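Lmo0305 protein (Listeria monocytogenes, PDB 3PJ0) belongs to the beta-eliminating lyase family within the pyridoxal-phosphate-dependent aminotransferase-like proteins and carries its cofactor as a lysine-bound pyridoxal phosphate adduct. Local coordinates at residues N89-H103 and E136-I150. Numbering follows the deposited sequence.
Sequences NRRVAYHPLSHLEIH and EPVSSVLIELPQREI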
loop_
_atom_site.group_PDB
_atom_site.type_symbol
_atom_site.label_atom_id
_atom_site.label_comp_id
_atom_site.label_asym_id
_atom_site.label_seq_id
_atom_site.Cartn_x
_atom_site.Cartn_y
_atom_site.Cartn_z
ATOM N N ASN A 89 8.917 -7.801 25.516
ATOM C CA ASN A 89 9.841 -6.693 25.748
ATOM C C ASN A 89 9.736 -5.697 24.594
ATOM O O ASN A 89 10.137 -5.997 23.476
ATOM C CB ASN A 89 11.265 -7.262 25.918
ATOM C CG ASN A 89 12.308 -6.197 26.224
ATOM O OD1 ASN A 89 12.112 -5.022 25.958
ATOM N ND2 ASN A 89 13.441 -6.623 26.767
ATOM N N ARG A 90 9.202 -4.516 24.880
ATOM C CA ARG A 90 8.980 -3.468 23.856
ATOM C C ARG A 90 10.190 -2.590 23.572
ATOM O O ARG A 90 10.064 -1.554 22.890
ATOM C CB ARG A 90 7.744 -2.605 24.214
ATOM C CG ARG A 90 6.391 -3.345 24.141
ATOM C CD ARG A 90 5.739 -3.457 22.765
ATOM N NE ARG A 90 4.421 -4.077 22.903
ATOM C CZ ARG A 90 3.233 -3.511 22.758
ATOM N NH1 ARG A 90 3.069 -2.274 22.284
ATOM N NH2 ARG A 90 2.157 -4.258 23.014
ATOM N N ARG A 91 11.362 -2.942 24.097
ATOM C CA ARG A 91 12.572 -2.190 23.753
ATOM C C ARG A 91 13.268 -2.907 22.593
ATOM O O ARG A 91 13.296 -4.142 22.547
ATOM C CB ARG A 91 13.536 -2.050 24.943
ATOM C CG ARG A 91 13.236 -0.866 25.890
ATOM C CD ARG A 91 11.923 -0.987 26.574
ATOM N NE ARG A 91 11.838 -2.227 27.347
ATOM C CZ ARG A 91 10.737 -2.690 27.934
ATOM N NH1 ARG A 91 9.591 -2.011 27.866
ATOM N NH2 ARG A 91 10.786 -3.847 28.598
ATOM N N VAL A 92 13.793 -2.134 21.654
ATOM C CA VAL A 92 14.628 -2.665 20.548
ATOM C C VAL A 92 15.889 -1.816 20.465
ATOM O O VAL A 92 15.961 -0.768 21.121
ATOM C CB VAL A 92 13.916 -2.679 19.191
ATOM C CG1 VAL A 92 12.651 -3.510 19.275
ATOM C CG2 VAL A 92 13.582 -1.261 18.701
ATOM N N ALA A 93 16.865 -2.229 19.657
ATOM C CA ALA A 93 18.078 -1.458 19.513
ATOM C C ALA A 93 18.534 -1.399 18.061
ATOM O O ALA A 93 18.459 -2.384 17.326
ATOM C CB ALA A 93 19.220 -2.023 20.425
ATOM N N TYR A 94 18.973 -0.225 17.652
ATOM C CA TYR A 94 19.476 -0.042 16.317
ATOM C C TYR A 94 20.312 1.242 16.169
ATOM O O TYR A 94 20.394 2.043 17.098
ATOM C CB TYR A 94 18.344 -0.076 15.308
ATOM C CG TYR A 94 17.148 0.872 15.516
ATOM C CD1 TYR A 94 17.306 2.209 15.858
ATOM C CD2 TYR A 94 15.832 0.418 15.258
ATOM C CE1 TYR A 94 16.185 3.065 15.981
ATOM C CE2 TYR A 94 14.737 1.254 15.355
ATOM C CZ TYR A 94 14.899 2.566 15.721
ATOM O OH TYR A 94 13.767 3.369 15.816
ATOM N N HIS A 95 20.919 1.422 14.995
ATOM C CA HIS A 95 21.725 2.590 14.722
ATOM C C HIS A 95 20.851 3.867 14.844
ATOM O O HIS A 95 19.669 3.844 14.483
ATOM C CB HIS A 95 22.312 2.491 13.303
ATOM C CG HIS A 95 23.340 3.538 12.987
ATOM N ND1 HIS A 95 23.007 4.787 12.524
ATOM C CD2 HIS A 95 24.695 3.508 13.043
ATOM C CE1 HIS A 95 24.111 5.496 12.335
ATOM N NE2 HIS A 95 25.152 4.740 12.644
ATOM N N PRO A 96 21.413 4.980 15.347
ATOM C CA PRO A 96 20.671 6.252 15.471
ATOM C C PRO A 96 19.943 6.752 14.180
ATOM O O PRO A 96 18.922 7.447 14.256
ATOM C CB PRO A 96 21.783 7.256 15.831
ATOM C CG PRO A 96 22.766 6.458 16.555
ATOM C CD PRO A 96 22.783 5.117 15.874
ATOM N N LEU A 97 20.469 6.377 13.017
ATOM C CA LEU A 97 19.928 6.826 11.737
ATOM C C LEU A 97 19.148 5.722 11.037
ATOM O O LEU A 97 18.965 5.763 9.800
ATOM C CB LEU A 97 21.043 7.382 10.842
ATOM C CG LEU A 97 21.872 8.509 11.449
ATOM C CD1 LEU A 97 22.842 9.158 10.434
ATOM C CD2 LEU A 97 20.937 9.559 12.016
ATOM N N SER A 98 18.673 4.739 11.801
ATOM C CA SER A 98 17.814 3.714 11.209
ATOM C C SER A 98 16.623 4.383 10.529
ATOM O O SER A 98 16.167 5.453 10.936
ATOM C CB SER A 98 17.301 2.727 12.243
ATOM O OG SER A 98 16.324 1.860 11.658
ATOM N N HIS A 99 16.106 3.734 9.493
ATOM C CA HIS A 99 15.009 4.316 8.737
ATOM C C HIS A 99 13.805 4.459 9.666
ATOM O O HIS A 99 13.030 5.409 9.556
ATOM C CB HIS A 99 14.696 3.435 7.519
ATOM C CG HIS A 99 13.752 4.039 6.530
ATOM N ND1 HIS A 99 12.378 3.925 6.640
ATOM C CD2 HIS A 99 13.982 4.686 5.363
ATOM C CE1 HIS A 99 11.805 4.499 5.592
ATOM N NE2 HIS A 99 12.750 4.966 4.800
ATOM N N LEU A 100 13.668 3.511 10.587
ATOM C CA LEU A 100 12.591 3.530 11.563
ATOM C C LEU A 100 12.642 4.754 12.498
ATOM O O LEU A 100 11.622 5.291 12.910
ATOM C CB LEU A 100 12.635 2.260 12.430
ATOM C CG LEU A 100 12.282 0.838 11.903
ATOM C CD1 LEU A 100 10.811 0.671 11.798
ATOM C CD2 LEU A 100 13.036 0.379 10.606
ATOM N N GLU A 101 13.855 5.205 12.800
ATOM C CA GLU A 101 14.029 6.290 13.742
ATOM C C GLU A 101 13.818 7.661 13.123
ATOM O O GLU A 101 13.281 8.557 13.786
ATOM C CB GLU A 101 15.444 6.224 14.313
ATOM C CG GLU A 101 15.733 7.209 15.415
ATOM C CD GLU A 101 14.950 6.923 16.701
ATOM O OE1 GLU A 101 14.346 5.829 16.826
ATOM O OE2 GLU A 101 14.973 7.804 17.590
ATOM N N ILE A 102 14.226 7.823 11.863
ATOM C CA ILE A 102 14.204 9.154 11.238
ATOM C C ILE A 102 13.343 9.389 9.998
ATOM O O ILE A 102 13.070 10.558 9.679
ATOM C CB ILE A 102 15.661 9.622 10.916
ATOM C CG1 ILE A 102 16.301 8.778 9.825
ATOM C CG2 ILE A 102 16.545 9.587 12.214
ATOM C CD1 ILE A 102 17.680 9.296 9.381
ATOM N N HIS A 103 12.919 8.338 9.293
ATOM C CA HIS A 103 12.192 8.529 8.044
ATOM C C HIS A 103 10.746 8.028 8.005
ATOM O O HIS A 103 10.147 8.028 6.939
ATOM C CB HIS A 103 12.943 7.901 6.855
ATOM C CG HIS A 103 14.283 8.510 6.570
ATOM N ND1 HIS A 103 14.455 9.848 6.289
ATOM C CD2 HIS A 103 15.502 7.938 6.435
ATOM C CE1 HIS A 103 15.729 10.078 6.028
ATOM N NE2 HIS A 103 16.393 8.937 6.132
ATOM N N GLU A 136 19.664 -1.949 29.382
ATOM C CA GLU A 136 18.523 -2.798 29.648
ATOM C C GLU A 136 18.388 -3.794 28.509
ATOM O O GLU A 136 18.888 -3.553 27.395
ATOM C CB GLU A 136 17.224 -1.996 29.817
ATOM C CG GLU A 136 16.908 -1.098 28.656
ATOM C CD GLU A 136 15.703 -0.231 28.927
ATOM O OE1 GLU A 136 14.647 -0.792 29.267
ATOM O OE2 GLU A 136 15.832 1.009 28.816
ATOM N N PRO A 137 17.700 -4.909 28.774
ATOM C CA PRO A 137 17.535 -5.923 27.746
ATOM C C PRO A 137 16.617 -5.457 26.617
ATOM O O PRO A 137 15.778 -4.562 26.817
ATOM C CB PRO A 137 16.899 -7.102 28.494
ATOM C CG PRO A 137 17.040 -6.778 29.953
ATOM C CD PRO A 137 17.090 -5.308 30.050
ATOM N N VAL A 138 16.800 -6.065 25.452
ATOM C CA VAL A 138 15.985 -5.761 24.274
ATOM C C VAL A 138 15.420 -7.025 23.644
ATOM O O VAL A 138 16.001 -8.101 23.794
ATOM C CB VAL A 138 16.798 -4.981 23.211
ATOM C CG1 VAL A 138 17.151 -3.588 23.767
ATOM C CG2 VAL A 138 18.065 -5.764 22.769
ATOM N N SER A 139 14.262 -6.916 22.980
ATOM C CA SER A 139 13.683 -8.059 22.275
ATOM C C SER A 139 14.422 -8.326 20.974
ATOM O O SER A 139 14.574 -9.483 20.566
ATOM C CB SER A 139 12.198 -7.854 21.962
ATOM O OG SER A 139 11.970 -6.631 21.282
ATOM N N SER A 140 14.819 -7.251 20.292
ATOM C CA SER A 140 15.566 -7.387 19.057
ATOM C C SER A 140 16.555 -6.247 18.802
ATOM O O SER A 140 16.483 -5.145 19.402
ATOM C CB SER A 140 14.602 -7.447 17.865
ATOM O OG SER A 140 14.044 -6.182 17.665
ATOM N N VAL A 141 17.501 -6.570 17.930
ATOM C CA VAL A 141 18.464 -5.637 17.381
ATOM C C VAL A 141 18.167 -5.665 15.892
ATOM O O VAL A 141 17.918 -6.738 15.297
ATOM C CB VAL A 141 19.928 -6.078 17.665
ATOM C CG1 VAL A 141 20.940 -5.286 16.836
ATOM C CG2 VAL A 141 20.233 -5.928 19.142
ATOM N N LEU A 142 18.214 -4.492 15.288
ATOM C CA LEU A 142 18.004 -4.348 13.845
ATOM C C LEU A 142 19.306 -3.856 13.275
ATOM O O LEU A 142 19.917 -2.937 13.823
ATOM C CB LEU A 142 16.871 -3.358 13.563
ATOM C CG LEU A 142 16.590 -2.957 12.097
ATOM C CD1 LEU A 142 15.120 -2.468 11.975
ATOM C CD2 LEU A 142 17.552 -1.890 11.530
ATOM N N ILE A 143 19.748 -4.494 12.190
ATOM C CA ILE A 143 20.985 -4.147 11.483
ATOM C C ILE A 143 20.629 -3.778 10.037
ATOM O O ILE A 143 19.862 -4.464 9.377
ATOM C CB ILE A 143 21.959 -5.362 11.442
ATOM C CG1 ILE A 143 22.254 -5.881 12.851
ATOM C CG2 ILE A 143 23.183 -5.053 10.618
ATOM C CD1 ILE A 143 22.928 -4.878 13.801
ATOM N N GLU A 144 21.185 -2.679 9.548
ATOM C CA GLU A 144 20.951 -2.222 8.159
ATOM C C GLU A 144 22.254 -2.427 7.359
ATOM O O GLU A 144 23.270 -1.813 7.676
ATOM C CB GLU A 144 20.554 -0.740 8.167
ATOM C CG GLU A 144 20.217 -0.179 6.807
ATOM C CD GLU A 144 20.046 1.345 6.805
ATOM O OE1 GLU A 144 19.352 1.900 7.702
ATOM O OE2 GLU A 144 20.611 1.958 5.889
ATOM N N LEU A 145 22.215 -3.327 6.365
ATOM C CA LEU A 145 23.370 -3.643 5.525
ATOM C C LEU A 145 23.108 -3.123 4.107
ATOM O O LEU A 145 22.187 -3.592 3.438
ATOM C CB LEU A 145 23.627 -5.154 5.459
ATOM C CG LEU A 145 23.836 -5.908 6.748
ATOM C CD1 LEU A 145 23.917 -7.422 6.540
ATOM C CD2 LEU A 145 25.095 -5.409 7.464
ATOM N N PRO A 146 23.854 -2.098 3.676
ATOM C CA PRO A 146 24.863 -1.329 4.365
ATOM C C PRO A 146 24.176 -0.186 5.081
ATOM O O PRO A 146 22.974 -0.012 4.870
ATOM C CB PRO A 146 25.721 -0.812 3.218
ATOM C CG PRO A 146 24.755 -0.557 2.151
ATOM C CD PRO A 146 23.636 -1.574 2.315
ATOM N N GLN A 147 24.904 0.606 5.865
ATOM C CA GLN A 147 24.303 1.720 6.604
ATOM C C GLN A 147 24.280 2.925 5.686
ATOM O O GLN A 147 25.265 3.664 5.562
ATOM C CB GLN A 147 25.072 2.030 7.894
ATOM C CG GLN A 147 24.297 2.937 8.832
ATOM C CD GLN A 147 23.252 2.175 9.654
ATOM O OE1 GLN A 147 23.597 1.252 10.383
ATOM N NE2 GLN A 147 21.972 2.554 9.528
ATOM N N ARG A 148 23.149 3.105 5.026
ATOM C CA ARG A 148 23.027 4.134 3.987
ATOM C C ARG A 148 23.317 5.575 4.410
ATOM O O ARG A 148 23.974 6.301 3.674
ATOM C CB ARG A 148 21.629 4.064 3.381
ATOM C CG ARG A 148 21.342 5.094 2.285
ATOM C CD ARG A 148 20.640 6.368 2.818
ATOM N NE ARG A 148 20.187 7.155 1.681
ATOM C CZ ARG A 148 19.161 8.018 1.644
ATOM N NH1 ARG A 148 18.423 8.285 2.710
ATOM N NH2 ARG A 148 18.871 8.633 0.497
ATOM N N GLU A 149 22.833 5.982 5.579
ATOM C CA GLU A 149 22.983 7.379 6.012
ATOM C C GLU A 149 24.426 7.785 6.293
ATOM O O GLU A 149 24.733 8.976 6.362
ATOM C CB GLU A 149 22.101 7.680 7.217
ATOM C CG GLU A 149 20.625 7.493 6.930
ATOM C CD GLU A 149 19.982 8.572 6.069
ATOM O OE1 GLU A 149 20.465 9.713 6.026
ATOM O OE2 GLU A 149 18.938 8.258 5.462
ATOM N N ILE A 150 25.319 6.805 6.435
ATOM C CA ILE A 150 26.742 7.122 6.637
ATOM C C ILE A 150 27.570 6.746 5.386
ATOM O O ILE A 150 28.769 6.537 5.436
ATOM C CB ILE A 150 27.304 6.574 7.975
ATOM C CG1 ILE A 150 27.201 5.054 8.075
ATOM C CG2 ILE A 150 26.574 7.195 9.144
ATOM C CD1 ILE A 150 27.906 4.513 9.300
HETATM O O HOH W 1 14.186 -3.497 28.763
HETATM O O HOH W 2 20.909 -0.652 12.867
HETATM O O HOH W 3 18.359 4.355 7.455
HETATM O O HOH W 4 17.302 1.001 9.074
#
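Ala93 N and Leu142 N give the backbone bonds that join strands 91-94 and 140-144 in parallel, their acceptors being Ser140 O and Ala93 O, and Ser139 N extends the pairing to Arg91 O from the loop before strand 140-144. Where the pairing ends, water 2 takes over, accepting from His95 N and donating to Leu142 O. Ahead of the strands, Asn89 ND2 donates to Pro137 O at 3.1 Å, coming from above that carbonyl's plane. With CG anti to the backbone N (chi1 -178°), the same amide turns OD1 back to Arg91 N, closing an Asx turn.

Polar side chains and waters hold the far end. His103 NE2 donates to Glu149 OE2 at 2.7 Å, the oxygen lying in the ring plane while the ring comes from above the carboxylate plane. Arg148 NH1 reaches OE2 from the opposite face in a salt bridge, so this one oxygen is clamped between two donors. Arg148 NE also pairs with Glu333. Waters 3 and 4 both donate to Glu144 OE1, linking it to Leu97 O and His99 N at the start of helix 99-102.

Stacking and apolar contacts complete the interface. The Gln147 amide stacks on the His95 ring with the planes 23° apart, and CG of Gln147 sits 4.2 Å from the ring centroid, almost on the normal, a CH-pi contact; Pro96 CD lies over the opposite face. The ring is further fixed by Leu97 N, which donates to ND1, and by NE2, bonded to Gln124. Leu142 CD1 meets Leu100 CD2 at 3.8 Å, while Leu97 CD1 rests on Glu149 CB at 3.6 Å.

Strand 140-144 runs between 91-94 and 173-178 in the seven-stranded mixed sheet characteristic of the large domain of fold-type I pyridoxal-phosphate enzymes.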